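Local coordinates for Rho GTPase-activating protein 26 (Gallus gallus, PDB 1F7C), which stimulates GTP hydrolysis by the Rho-family GTPases RhoA and Cdc42, here seen as its RhoGAP (BH) domain, at residues I122-L127 / V134-S139; Q116-F121 / K199-V204; Q69-I74 / T98-T103. One frame throughout, in Å; residues are numbered along the deposited sequence.

Contact 1: residues I122-L127 / V134-S139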
ATOM      1  N   ILE A 122       6.643  -9.213 -10.875  1.00 44.98           N
ATOM      2  CA  ILE A 122       6.062  -8.916 -12.175  1.00 44.76           C
ATOM      3  C   ILE A 122       5.876 -10.201 -12.967  1.00 44.88           C
ATOM      4  O   ILE A 122       4.825 -10.422 -13.575  1.00 45.77           O
ATOM      5  CB  ILE A 122       6.968  -7.947 -12.987  1.00 46.84           C
ATOM      6  CG1 ILE A 122       6.928  -6.552 -12.364  1.00 46.43           C
ATOM      7  CG2 ILE A 122       6.524  -7.897 -14.445  1.00 48.45           C
ATOM      8  CD1 ILE A 122       5.538  -5.973 -12.253  1.00 48.73           C
ATOM      9  N   LYS A 123       6.897 -11.053 -12.951  1.00 43.43           N
ATOM     10  CA  LYS A 123       6.843 -12.309 -13.683  1.00 43.21           C
ATOM     11  C   LYS A 123       5.716 -13.213 -13.191  1.00 44.28           C
ATOM     12  O   LYS A 123       5.078 -13.914 -13.985  1.00 45.81           O
ATOM     13  CB  LYS A 123       8.185 -13.030 -13.581  1.00 43.80           C
ATOM     14  N   ALA A 124       5.471 -13.197 -11.885  1.00 44.17           N
ATOM     15  CA  ALA A 124       4.420 -14.022 -11.299  1.00 44.99           C
ATOM     16  C   ALA A 124       3.031 -13.532 -11.701  1.00 46.01           C
ATOM     17  O   ALA A 124       2.141 -14.332 -11.970  1.00 45.60           O
ATOM     18  CB  ALA A 124       4.556 -14.040  -9.780  1.00 45.41           C
ATOM     19  N   ALA A 125       2.854 -12.215 -11.748  1.00 47.93           N
ATOM     20  CA  ALA A 125       1.569 -11.626 -12.116  1.00 49.22           C
ATOM     21  C   ALA A 125       1.207 -11.910 -13.572  1.00 51.42           C
ATOM     22  O   ALA A 125       0.061 -11.720 -13.980  1.00 52.19           O
ATOM     23  CB  ALA A 125       1.600 -10.119 -11.871  1.00 47.40           C
ATOM     24  N   LYS A 126       2.187 -12.362 -14.349  1.00 53.22           N
ATOM     25  CA  LYS A 126       1.983 -12.667 -15.761  1.00 55.89           C
ATOM     26  C   LYS A 126       1.489 -14.087 -16.037  1.00 58.89           C
ATOM     27  O   LYS A 126       0.971 -14.365 -17.118  1.00 60.76           O
ATOM     28  CB  LYS A 126       3.278 -12.448 -16.539  1.00 54.70           C
ATOM     29  CG  LYS A 126       3.617 -11.010 -16.849  1.00 49.99           C
ATOM     30  CD  LYS A 126       4.967 -10.978 -17.524  1.00 47.62           C
ATOM     31  CE  LYS A 126       5.285  -9.635 -18.133  1.00 47.10           C
ATOM     32  NZ  LYS A 126       6.582  -9.722 -18.853  1.00 48.27           N
ATOM     33  N   LEU A 127       1.663 -14.988 -15.077  1.00 61.37           N
ATOM     34  CA  LEU A 127       1.226 -16.366 -15.249  1.00 63.14           C
ATOM     35  C   LEU A 127      -0.184 -16.430 -15.824  1.00 65.86           C
ATOM     36  O   LEU A 127      -1.066 -15.665 -15.427  1.00 66.42           O
ATOM     37  CB  LEU A 127       1.302 -17.103 -13.913  1.00 62.51           C
ATOM     38  CG  LEU A 127       2.723 -17.538 -13.543  1.00 61.04           C
ATOM     39  CD1 LEU A 127       2.839 -17.841 -12.061  1.00 60.36           C
ATOM     40  CD2 LEU A 127       3.080 -18.755 -14.372  1.00 61.78           C
ATOM     41  N   VAL A 134      -1.242 -16.477  -7.623  1.00 47.78           N
ATOM     42  CA  VAL A 134      -1.341 -16.277  -6.188  1.00 44.71           C
ATOM     43  C   VAL A 134      -0.264 -17.064  -5.437  1.00 43.56           C
ATOM     44  O   VAL A 134       0.349 -16.543  -4.502  1.00 43.90           O
ATOM     45  CB  VAL A 134      -2.747 -16.660  -5.687  1.00 42.18           C
ATOM     46  CG1 VAL A 134      -2.847 -16.482  -4.185  1.00 43.45           C
ATOM     47  CG2 VAL A 134      -3.770 -15.787  -6.375  1.00 41.92           C
ATOM     48  N   SER A 135      -0.020 -18.303  -5.863  1.00 42.27           N
ATOM     49  CA  SER A 135       0.978 -19.168  -5.231  1.00 40.55           C
ATOM     50  C   SER A 135       2.377 -18.566  -5.263  1.00 38.55           C
ATOM     51  O   SER A 135       3.049 -18.495  -4.239  1.00 36.90           O
ATOM     52  CB  SER A 135       1.010 -20.524  -5.933  1.00 41.55           C
ATOM     53  OG  SER A 135      -0.298 -20.925  -6.281  1.00 45.87           O
ATOM     54  N   GLU A 136       2.817 -18.147  -6.447  1.00 39.75           N
ATOM     55  CA  GLU A 136       4.143 -17.544  -6.607  1.00 41.16           C
ATOM     56  C   GLU A 136       4.299 -16.266  -5.800  1.00 37.69           C
ATOM     57  O   GLU A 136       5.321 -16.056  -5.151  1.00 38.05           O
ATOM     58  CB  GLU A 136       4.429 -17.244  -8.085  1.00 44.94           C
ATOM     59  CG  GLU A 136       5.081 -18.403  -8.824  1.00 52.91           C
ATOM     60  CD  GLU A 136       6.470 -18.736  -8.284  1.00 56.53           C
ATOM     61  OE1 GLU A 136       7.016 -19.792  -8.672  1.00 61.45           O
ATOM     62  OE2 GLU A 136       7.021 -17.943  -7.484  1.00 55.77           O
ATOM     63  N   ILE A 137       3.281 -15.416  -5.847  1.00 34.62           N
ATOM     64  CA  ILE A 137       3.309 -14.166  -5.115  1.00 32.38           C
ATOM     65  C   ILE A 137       3.291 -14.473  -3.624  1.00 32.67           C
ATOM     66  O   ILE A 137       3.996 -13.835  -2.842  1.00 31.23           O
ATOM     67  CB  ILE A 137       2.112 -13.276  -5.533  1.00 31.31           C
ATOM     68  CG1 ILE A 137       2.361 -12.770  -6.960  1.00 31.84           C
ATOM     69  CG2 ILE A 137       1.936 -12.110  -4.560  1.00 28.51           C
ATOM     70  CD1 ILE A 137       1.243 -11.969  -7.577  1.00 34.51           C
ATOM     71  N   HIS A 138       2.502 -15.471  -3.237  1.00 32.54           N
ATOM     72  CA  HIS A 138       2.410 -15.872  -1.839  1.00 34.05           C
ATOM     73  C   HIS A 138       3.806 -16.255  -1.339  1.00 34.20           C
ATOM     74  O   HIS A 138       4.264 -15.775  -0.305  1.00 32.80           O
ATOM     75  CB  HIS A 138       1.463 -17.066  -1.688  1.00 35.13           C
ATOM     76  CG  HIS A 138       1.257 -17.503  -0.270  1.00 36.22           C
ATOM     77  ND1 HIS A 138       0.582 -18.656   0.063  1.00 37.45           N
ATOM     78  CD2 HIS A 138       1.623 -16.932   0.904  1.00 38.36           C
ATOM     79  CE1 HIS A 138       0.539 -18.777   1.378  1.00 38.26           C
ATOM     80  NE2 HIS A 138       1.164 -17.743   1.912  1.00 39.64           N
ATOM     81  N   SER A 139       4.469 -17.129  -2.086  1.00 35.90           N
ATOM     82  CA  SER A 139       5.813 -17.567  -1.750  1.00 37.97           C
ATOM     83  C   SER A 139       6.804 -16.397  -1.732  1.00 37.26           C
ATOM     84  O   SER A 139       7.689 -16.327  -0.872  1.00 37.44           O
ATOM     85  CB  SER A 139       6.281 -18.609  -2.760  1.00 39.21           C
ATOM     86  OG  SER A 139       7.665 -18.838  -2.598  1.00 47.40           O
TER

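Contact 2: residues Q116-F121 / K199-V204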
ATOM      1  N   GLN A 116      15.164  -5.705  -5.346  1.00 42.02           N
ATOM      2  CA  GLN A 116      15.657  -7.073  -5.442  1.00 42.95           C
ATOM      3  C   GLN A 116      14.595  -8.126  -5.769  1.00 42.49           C
ATOM      4  O   GLN A 116      14.926  -9.182  -6.308  1.00 41.47           O
ATOM      5  CB  GLN A 116      16.380  -7.430  -4.135  1.00 45.62           C
ATOM      6  CG  GLN A 116      16.735  -8.900  -3.935  1.00 46.34           C
ATOM      7  CD  GLN A 116      17.672  -9.110  -2.747  1.00 49.57           C
ATOM      8  OE1 GLN A 116      17.420  -8.626  -1.636  1.00 48.75           O
ATOM      9  NE2 GLN A 116      18.761  -9.838  -2.980  1.00 49.25           N
ATOM     10  N   PHE A 117      13.327  -7.865  -5.455  1.00 42.36           N
ATOM     11  CA  PHE A 117      12.279  -8.855  -5.750  1.00 43.13           C
ATOM     12  C   PHE A 117      11.296  -8.419  -6.837  1.00 43.21           C
ATOM     13  O   PHE A 117      10.542  -9.236  -7.354  1.00 43.17           O
ATOM     14  CB  PHE A 117      11.468  -9.206  -4.493  1.00 43.98           C
ATOM     15  CG  PHE A 117      12.222 -10.014  -3.462  1.00 44.46           C
ATOM     16  CD1 PHE A 117      12.988  -9.383  -2.481  1.00 43.08           C
ATOM     17  CD2 PHE A 117      12.121 -11.409  -3.439  1.00 46.53           C
ATOM     18  CE1 PHE A 117      13.639 -10.126  -1.486  1.00 44.19           C
ATOM     19  CE2 PHE A 117      12.768 -12.168  -2.449  1.00 46.81           C
ATOM     20  CZ  PHE A 117      13.528 -11.523  -1.469  1.00 45.79           C
ATOM     21  N   GLN A 118      11.311  -7.137  -7.184  1.00 46.02           N
ATOM     22  CA  GLN A 118      10.394  -6.603  -8.190  1.00 48.69           C
ATOM     23  C   GLN A 118      10.208  -7.459  -9.431  1.00 48.34           C
ATOM     24  O   GLN A 118       9.096  -7.871  -9.741  1.00 49.07           O
ATOM     25  CB  GLN A 118      10.816  -5.187  -8.597  1.00 51.99           C
ATOM     26  CG  GLN A 118      10.647  -4.154  -7.480  1.00 56.57           C
ATOM     27  CD  GLN A 118      10.255  -2.776  -7.999  1.00 60.23           C
ATOM     28  OE1 GLN A 118      10.041  -1.845  -7.221  1.00 62.35           O
ATOM     29  NE2 GLN A 118      10.153  -2.642  -9.320  1.00 62.41           N
ATOM     30  N   ARG A 119      11.289  -7.727 -10.145  1.00 49.77           N
ATOM     31  CA  ARG A 119      11.217  -8.538 -11.351  1.00 51.00           C
ATOM     32  C   ARG A 119      10.466  -9.841 -11.128  1.00 48.46           C
ATOM     33  O   ARG A 119       9.713 -10.288 -11.992  1.00 48.71           O
ATOM     34  CB  ARG A 119      12.629  -8.831 -11.862  1.00 55.67           C
ATOM     35  CG  ARG A 119      13.320  -7.605 -12.431  1.00 61.45           C
ATOM     36  CD  ARG A 119      14.812  -7.832 -12.585  1.00 67.73           C
ATOM     37  NE  ARG A 119      15.417  -6.841 -13.469  1.00 71.58           N
ATOM     38  CZ  ARG A 119      16.721  -6.746 -13.704  1.00 73.76           C
ATOM     39  NH1 ARG A 119      17.564  -7.585 -13.113  1.00 75.04           N
ATOM     40  NH2 ARG A 119      17.179  -5.822 -14.542  1.00 74.35           N
ATOM     41  N   SER A 120      10.674 -10.454  -9.969  1.00 47.80           N
ATOM     42  CA  SER A 120      10.001 -11.712  -9.650  1.00 46.67           C
ATOM     43  C   SER A 120       8.497 -11.495  -9.518  1.00 43.74           C
ATOM     44  O   SER A 120       7.708 -12.264 -10.057  1.00 42.29           O
ATOM     45  CB  SER A 120      10.554 -12.303  -8.350  1.00 48.08           C
ATOM     46  OG  SER A 120      11.926 -12.633  -8.482  1.00 50.13           O
ATOM     47  N   PHE A 121       8.105 -10.441  -8.808  1.00 42.69           N
ATOM     48  CA  PHE A 121       6.689 -10.133  -8.622  1.00 43.35           C
ATOM     49  C   PHE A 121       5.968  -9.877  -9.946  1.00 43.65           C
ATOM     50  O   PHE A 121       4.823 -10.281 -10.124  1.00 43.96           O
ATOM     51  CB  PHE A 121       6.518  -8.926  -7.695  1.00 40.54           C
ATOM     52  CG  PHE A 121       6.635  -9.261  -6.227  1.00 39.72           C
ATOM     53  CD1 PHE A 121       7.700  -8.786  -5.466  1.00 36.78           C
ATOM     54  CD2 PHE A 121       5.666 -10.038  -5.600  1.00 38.35           C
ATOM     55  CE1 PHE A 121       7.796  -9.081  -4.096  1.00 36.99           C
ATOM     56  CE2 PHE A 121       5.753 -10.336  -4.235  1.00 37.84           C
ATOM     57  CZ  PHE A 121       6.822  -9.855  -3.483  1.00 36.34           C
ATOM     58  N   LYS A 199       1.835  -2.040 -16.254  1.00 44.28           N
ATOM     59  CA  LYS A 199       0.478  -2.455 -15.961  1.00 44.13           C
ATOM     60  C   LYS A 199       0.438  -3.614 -14.969  1.00 43.18           C
ATOM     61  O   LYS A 199      -0.438  -3.660 -14.109  1.00 43.44           O
ATOM     62  CB  LYS A 199      -0.257  -2.841 -17.247  1.00 43.42           C
ATOM     63  CG  LYS A 199       0.387  -3.974 -18.021  1.00 46.83           C
ATOM     64  CD  LYS A 199      -0.468  -4.370 -19.210  1.00 49.28           C
ATOM     65  CE  LYS A 199      -0.680  -3.193 -20.152  1.00 50.09           C
ATOM     66  NZ  LYS A 199       0.600  -2.746 -20.766  1.00 51.08           N
ATOM     67  N   PHE A 200       1.380  -4.548 -15.081  1.00 42.98           N
ATOM     68  CA  PHE A 200       1.408  -5.688 -14.168  1.00 42.78           C
ATOM     69  C   PHE A 200       1.798  -5.301 -12.748  1.00 41.64           C
ATOM     70  O   PHE A 200       1.558  -6.054 -11.815  1.00 42.66           O
ATOM     71  CB  PHE A 200       2.347  -6.773 -14.673  1.00 42.29           C
ATOM     72  CG  PHE A 200       1.943  -7.343 -15.991  1.00 46.40           C
ATOM     73  CD1 PHE A 200       2.275  -6.692 -17.173  1.00 48.63           C
ATOM     74  CD2 PHE A 200       1.205  -8.520 -16.057  1.00 47.10           C
ATOM     75  CE1 PHE A 200       1.874  -7.204 -18.409  1.00 50.64           C
ATOM     76  CE2 PHE A 200       0.800  -9.041 -17.283  1.00 49.63           C
ATOM     77  CZ  PHE A 200       1.135  -8.381 -18.466  1.00 50.07           C
ATOM     78  N   GLN A 201       2.407  -4.137 -12.580  1.00 40.63           N
ATOM     79  CA  GLN A 201       2.765  -3.698 -11.241  1.00 40.22           C
ATOM     80  C   GLN A 201       1.447  -3.498 -10.500  1.00 38.66           C
ATOM     81  O   GLN A 201       1.350  -3.727  -9.295  1.00 37.76           O
ATOM     82  CB  GLN A 201       3.520  -2.373 -11.279  1.00 42.51           C
ATOM     83  CG  GLN A 201       4.737  -2.369 -12.184  1.00 47.60           C
ATOM     84  CD  GLN A 201       5.669  -1.208 -11.873  1.00 49.88           C
ATOM     85  OE1 GLN A 201       5.222  -0.094 -11.577  1.00 49.40           O
ATOM     86  NE2 GLN A 201       6.971  -1.460 -11.943  1.00 51.31           N
ATOM     87  N   ASN A 202       0.430  -3.074 -11.244  1.00 36.27           N
ATOM     88  CA  ASN A 202      -0.889  -2.838 -10.687  1.00 34.39           C
ATOM     89  C   ASN A 202      -1.625  -4.144 -10.369  1.00 32.68           C
ATOM     90  O   ASN A 202      -2.340  -4.224  -9.376  1.00 30.81           O
ATOM     91  CB  ASN A 202      -1.709  -1.974 -11.648  1.00 34.50           C
ATOM     92  CG  ASN A 202      -1.058  -0.629 -11.916  1.00 36.39           C
ATOM     93  OD1 ASN A 202      -0.030  -0.296 -11.327  1.00 35.15           O
ATOM     94  ND2 ASN A 202      -1.657   0.155 -12.805  1.00 36.96           N
ATOM     95  N   ILE A 203      -1.437  -5.161 -11.207  1.00 32.72           N
ATOM     96  CA  ILE A 203      -2.068  -6.467 -11.006  1.00 33.12           C
ATOM     97  C   ILE A 203      -1.560  -7.108  -9.710  1.00 33.39           C
ATOM     98  O   ILE A 203      -2.298  -7.806  -9.003  1.00 32.47           O
ATOM     99  CB  ILE A 203      -1.754  -7.432 -12.181  1.00 35.40           C
ATOM    100  CG1 ILE A 203      -2.247  -6.831 -13.501  1.00 38.60           C
ATOM    101  CG2 ILE A 203      -2.401  -8.783 -11.943  1.00 32.88           C
ATOM    102  CD1 ILE A 203      -3.726  -6.501 -13.514  1.00 40.57           C
ATOM    103  N   VAL A 204      -0.290  -6.864  -9.410  1.00 32.62           N
ATOM    104  CA  VAL A 204       0.322  -7.404  -8.211  1.00 31.60           C
ATOM    105  C   VAL A 204      -0.409  -6.856  -6.976  1.00 30.21           C
ATOM    106  O   VAL A 204      -0.768  -7.615  -6.074  1.00 27.07           O
ATOM    107  CB  VAL A 204       1.844  -7.050  -8.160  1.00 32.83           C
ATOM    108  CG1 VAL A 204       2.406  -7.294  -6.767  1.00 28.98           C
ATOM    109  CG2 VAL A 204       2.607  -7.904  -9.174  1.00 33.37           C
TER

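Contact 3: residues Q69-I74 / T98-T103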
ATOM      1  N   GLN A  69       3.045  17.868   4.337  1.00 67.01           N
ATOM      2  CA  GLN A  69       4.394  17.973   4.894  1.00 66.59           C
ATOM      3  C   GLN A  69       4.369  18.347   6.370  1.00 65.02           C
ATOM      4  O   GLN A  69       5.189  17.867   7.156  1.00 64.86           O
ATOM      5  CB  GLN A  69       5.209  19.020   4.128  1.00 68.04           C
ATOM      6  CG  GLN A  69       5.454  18.700   2.664  1.00 68.79           C
ATOM      7  CD  GLN A  69       6.115  17.352   2.473  1.00 70.28           C
ATOM      8  OE1 GLN A  69       6.965  16.947   3.269  1.00 71.12           O
ATOM      9  NE2 GLN A  69       5.738  16.653   1.409  1.00 70.98           N
ATOM     10  N   LYS A  70       3.426  19.205   6.741  1.00 63.60           N
ATOM     11  CA  LYS A  70       3.310  19.648   8.122  1.00 63.80           C
ATOM     12  C   LYS A  70       2.865  18.526   9.051  1.00 63.05           C
ATOM     13  O   LYS A  70       3.318  18.446  10.193  1.00 63.80           O
ATOM     14  CB  LYS A  70       2.338  20.827   8.223  1.00 65.01           C
ATOM     15  CG  LYS A  70       2.281  21.435   9.615  1.00 67.62           C
ATOM     16  CD  LYS A  70       1.389  22.663   9.667  1.00 70.36           C
ATOM     17  CE  LYS A  70       1.316  23.221  11.083  1.00 73.33           C
ATOM     18  NZ  LYS A  70       0.426  24.413  11.161  1.00 76.17           N
ATOM     19  N   LEU A  71       1.973  17.664   8.570  1.00 62.57           N
ATOM     20  CA  LEU A  71       1.505  16.546   9.381  1.00 60.89           C
ATOM     21  C   LEU A  71       2.652  15.552   9.508  1.00 60.37           C
ATOM     22  O   LEU A  71       2.898  15.001  10.584  1.00 58.87           O
ATOM     23  CB  LEU A  71       0.290  15.872   8.729  1.00 60.77           C
ATOM     24  CG  LEU A  71      -0.191  14.543   9.332  1.00 59.00           C
ATOM     25  CD1 LEU A  71      -0.473  14.707  10.815  1.00 59.20           C
ATOM     26  CD2 LEU A  71      -1.436  14.070   8.604  1.00 59.06           C
ATOM     27  N   LEU A  72       3.358  15.338   8.402  1.00 60.56           N
ATOM     28  CA  LEU A  72       4.492  14.423   8.385  1.00 62.85           C
ATOM     29  C   LEU A  72       5.527  14.815   9.432  1.00 64.88           C
ATOM     30  O   LEU A  72       5.922  13.995  10.263  1.00 65.23           O
ATOM     31  CB  LEU A  72       5.137  14.401   6.997  1.00 60.52           C
ATOM     32  CG  LEU A  72       4.409  13.534   5.969  1.00 60.18           C
ATOM     33  CD1 LEU A  72       5.074  13.644   4.610  1.00 60.01           C
ATOM     34  CD2 LEU A  72       4.429  12.093   6.449  1.00 59.11           C
ATOM     35  N   SER A  73       5.954  16.075   9.397  1.00 67.23           N
ATOM     36  CA  SER A  73       6.948  16.573  10.343  1.00 68.64           C
ATOM     37  C   SER A  73       6.529  16.319  11.788  1.00 68.50           C
ATOM     38  O   SER A  73       7.372  16.119  12.660  1.00 69.12           O
ATOM     39  CB  SER A  73       7.183  18.068  10.128  1.00 69.51           C
ATOM     40  OG  SER A  73       6.007  18.811  10.396  1.00 72.74           O
ATOM     41  N   ILE A  74       5.226  16.324  12.044  1.00 68.59           N
ATOM     42  CA  ILE A  74       4.734  16.080  13.393  1.00 69.06           C
ATOM     43  C   ILE A  74       4.719  14.587  13.700  1.00 70.08           C
ATOM     44  O   ILE A  74       4.850  14.177  14.856  1.00 69.09           O
ATOM     45  CB  ILE A  74       3.308  16.632  13.580  1.00 68.48           C
ATOM     46  CG1 ILE A  74       3.303  18.141  13.344  1.00 69.19           C
ATOM     47  CG2 ILE A  74       2.803  16.314  14.985  1.00 67.92           C
ATOM     48  CD1 ILE A  74       1.944  18.785  13.529  1.00 69.46           C
ATOM     49  N   THR A  98      -4.303  10.728   3.954  1.00 36.60           N
ATOM     50  CA  THR A  98      -4.017   9.667   2.988  1.00 37.31           C
ATOM     51  C   THR A  98      -2.816  10.060   2.140  1.00 38.39           C
ATOM     52  O   THR A  98      -2.061   9.202   1.681  1.00 37.66           O
ATOM     53  CB  THR A  98      -5.210   9.370   2.038  1.00 35.66           C
ATOM     54  OG1 THR A  98      -5.526  10.536   1.274  1.00 34.18           O
ATOM     55  CG2 THR A  98      -6.431   8.938   2.836  1.00 36.70           C
ATOM     56  N   SER A  99      -2.647  11.360   1.923  1.00 39.22           N
ATOM     57  CA  SER A  99      -1.514  11.839   1.147  1.00 38.55           C
ATOM     58  C   SER A  99      -0.236  11.677   1.963  1.00 37.13           C
ATOM     59  O   SER A  99       0.820  11.370   1.416  1.00 37.14           O
ATOM     60  CB  SER A  99      -1.719  13.297   0.737  1.00 38.20           C
ATOM     61  OG  SER A  99      -2.568  13.374  -0.399  1.00 40.01           O
ATOM     62  N   ALA A 100      -0.346  11.857   3.277  1.00 35.57           N
ATOM     63  CA  ALA A 100       0.803  11.709   4.150  1.00 35.93           C
ATOM     64  C   ALA A 100       1.306  10.281   4.043  1.00 38.46           C
ATOM     65  O   ALA A 100       2.511  10.039   3.935  1.00 40.20           O
ATOM     66  CB  ALA A 100       0.419  12.019   5.585  1.00 33.57           C
ATOM     67  N   LEU A 101       0.372   9.334   4.071  1.00 38.11           N
ATOM     68  CA  LEU A 101       0.710   7.927   3.982  1.00 36.20           C
ATOM     69  C   LEU A 101       1.419   7.590   2.669  1.00 37.53           C
ATOM     70  O   LEU A 101       2.413   6.862   2.669  1.00 38.13           O
ATOM     71  CB  LEU A 101      -0.557   7.077   4.144  1.00 35.09           C
ATOM     72  CG  LEU A 101      -0.398   5.555   4.093  1.00 34.04           C
ATOM     73  CD1 LEU A 101      -1.469   4.900   4.944  1.00 36.14           C
ATOM     74  CD2 LEU A 101      -0.474   5.064   2.659  1.00 32.31           C
ATOM     75  N   LYS A 102       0.924   8.119   1.555  1.00 37.63           N
ATOM     76  CA  LYS A 102       1.542   7.832   0.263  1.00 40.95           C
ATOM     77  C   LYS A 102       2.932   8.460   0.090  1.00 42.28           C
ATOM     78  O   LYS A 102       3.844   7.818  -0.433  1.00 43.85           O
ATOM     79  CB  LYS A 102       0.629   8.278  -0.887  1.00 40.05           C
ATOM     80  CG  LYS A 102      -0.735   7.603  -0.904  1.00 42.28           C
ATOM     81  CD  LYS A 102      -1.422   7.747  -2.249  1.00 41.83           C
ATOM     82  CE  LYS A 102      -1.591   9.199  -2.652  1.00 43.75           C
ATOM     83  NZ  LYS A 102      -2.077   9.335  -4.059  1.00 41.47           N
ATOM     84  N   THR A 103       3.102   9.706   0.518  1.00 43.20           N
ATOM     85  CA  THR A 103       4.404  10.353   0.379  1.00 45.17           C
ATOM     86  C   THR A 103       5.449   9.679   1.275  1.00 44.20           C
ATOM     87  O   THR A 103       6.615   9.581   0.894  1.00 44.99           O
ATOM     88  CB  THR A 103       4.335  11.873   0.687  1.00 44.67           C
ATOM     89  OG1 THR A 103       4.036  12.075   2.070  1.00 50.14           O
ATOM     90  CG2 THR A 103       3.260  12.538  -0.161  1.00 42.92           C
TER

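Contact 1: residues I122-L127 / V134-S139
Ala124 packs against Glu136 and Ile137 in a small apolar contact between two consecutive helices of the all-helical RhoGAP domain. Helix 115-125 and helix 130-141 are joined by a short turn, and the chain folds back so that the two touch. No hydrogen bond crosses between them. The backbones come closest at Ala124 and Glu136, whose CA atoms are 5.9 Å apart. Ala124 has only a methyl group to offer, which allows this close approach. Its CB points at the other helix and touches two neighbours. Glu136 CB is 3.6 Å away, and Ile137 CG1 lies 3.8 Å from the same methyl.

Ile137 leaves its helix at an angle to the partner, but its longer branch bends in. CG1 stands beside the backbone N and anti to the carbonyl carbon (chi1 -71°), which brings it against Ala124. The chain then runs on extended, and CD1 ends 4.5 Å from Ala125 N. Ile137 also touches Ile207 of helix 198-210, and Ala125 touches Val204 there. That third helix thus packs against both members of the pair.

Glu136 behaves differently. Its CB starts toward Ala124, but the chain bends at chi2 (-64°) and the carboxylate turns away from the partner segment. The residue is exposed, and only its aliphatic part serves the contact. Nearby, Lys126 forms a salt bridge with Asp197, and Ala125 O receives a weak hydrogen bond from Arg133 NH1. Leu127 closes the outer edge of the contact. Its side chain crosses that of Glu136 at about a right angle, and Leu127 CD1 rests 4.0 Å from Glu136 CG.

Contact 2: residues Q116-F121 / K199-V204
Gln201 and Val204 are the residues of 199-204 that reach Gln118 and Phe121 on helix 115-125. The contact is buried and brings together helices 115-125 and 198-210 of the all-helical RhoGAP domain, far apart in the sequence. Phe200 comes first. Its CB points toward segment 116-121, but the ring swings away to pack on Lys126, while Ile122 touches the base of the side chain.

Gln201 follows. Its side chain starts off to one side, and its end then comes nearer to the partner helix. There its amide meets that of Gln118. The two NE2 atoms, Gln118 NE2 and Gln201 NE2, are 4.3 Å apart, so the amides are neighbours without a hydrogen bond between them. Gln118 also touches Pro111, and Gln201 touches Pro187. Asn202 faces the other way, onto Val178 and Pro182 of helix 173-184. Helix 198-210 is thus packed between two other helices.

Val204 has the largest share of the contact. CG1 is anti to the backbone N (chi1 166°), and this rotation sets the two methyls against different parts of Phe121. CG2 presses on the backbone, with Val204 CG2 3.4 Å from Phe121 O. The same methyl is 4.3 Å from Phe121 CB. CG1 approaches the ring obliquely. The Phe121 side chain also touches Met113 and Leu140 of helix 130-141.

No hydrogen bond or salt bridge joins the segments. The fit therefore depends on shape and burial, with a branched side chain set against a helix backbone and an aromatic ring.

Contact 3: residues Q69-I74 / T98-T103
Leu72 is the main side chain between helix 65-76 and helix 94-106, reaching Ala100 and Thr103. Its CB points toward the second helix. CG sits beside the backbone N and anti to the carbonyl carbon (chi1 -80°), and Leu72 CG is 4.2 Å from Thr103 OG1. The two methyls then part. Leu72 CD1 goes to the hydroxyl and lies only 3.2 Å from Thr103 OG1, a tight packing contact. CD2 turns to Ala100, where Leu72 CD2 is 3.8 Å from Ala100 O and close to the Ala100 methyl as well. That methyl is also touched by the preceding residue, with Leu71 CD2 4.1 Å from Ala100 CB.

The two helices belong to the helical RhoGAP domain and cross steeply. Their short axes make an angle of -68° and pass 9.3 Å apart. The small Ala100 lies at the point of nearest backbone approach, opposite Leu72. On the same helix as Ala100, Ser99 OG is hydrogen-bonded to Gly63 N and Lys102 NZ to Tyr59 O. Tyr59 directly precedes Arg60, the predicted arginine finger.

Thr103 OG1 stands between its own backbone N and carbonyl carbon (chi1 67°). From there it donates a hydrogen bond to Ala100 O, 3.2 Å away. The donor sits above the carbonyl plane. A valine in place of Thr103 has no hydroxyl, and Ala100 O would probably be left without this side-chain donor. The Thr103 side chain also touches Val68, one turn before Leu72 on helix 65-76.

In the fold
Contact 3 comes first along the chain and closes before the other two open. Contact 1 is nested inside the long loop closed by contact 2. Those two share helix 115-125, their centres are 8 Å apart, and they touch directly: Ala125 CB packs on Val204 CG2 at 3.6 Å. Together they bind helices 115-125, 130-141 and 198-210 into one helical group. Contact 3 lies on the opposite side of the chain's centre. Its centre is 32 Å from that of contact 1 and 26 Å from that of contact 2. Helices 94-106 and 115-125 are consecutive, so the chain passes directly from one side of the single RhoGAP domain to the other.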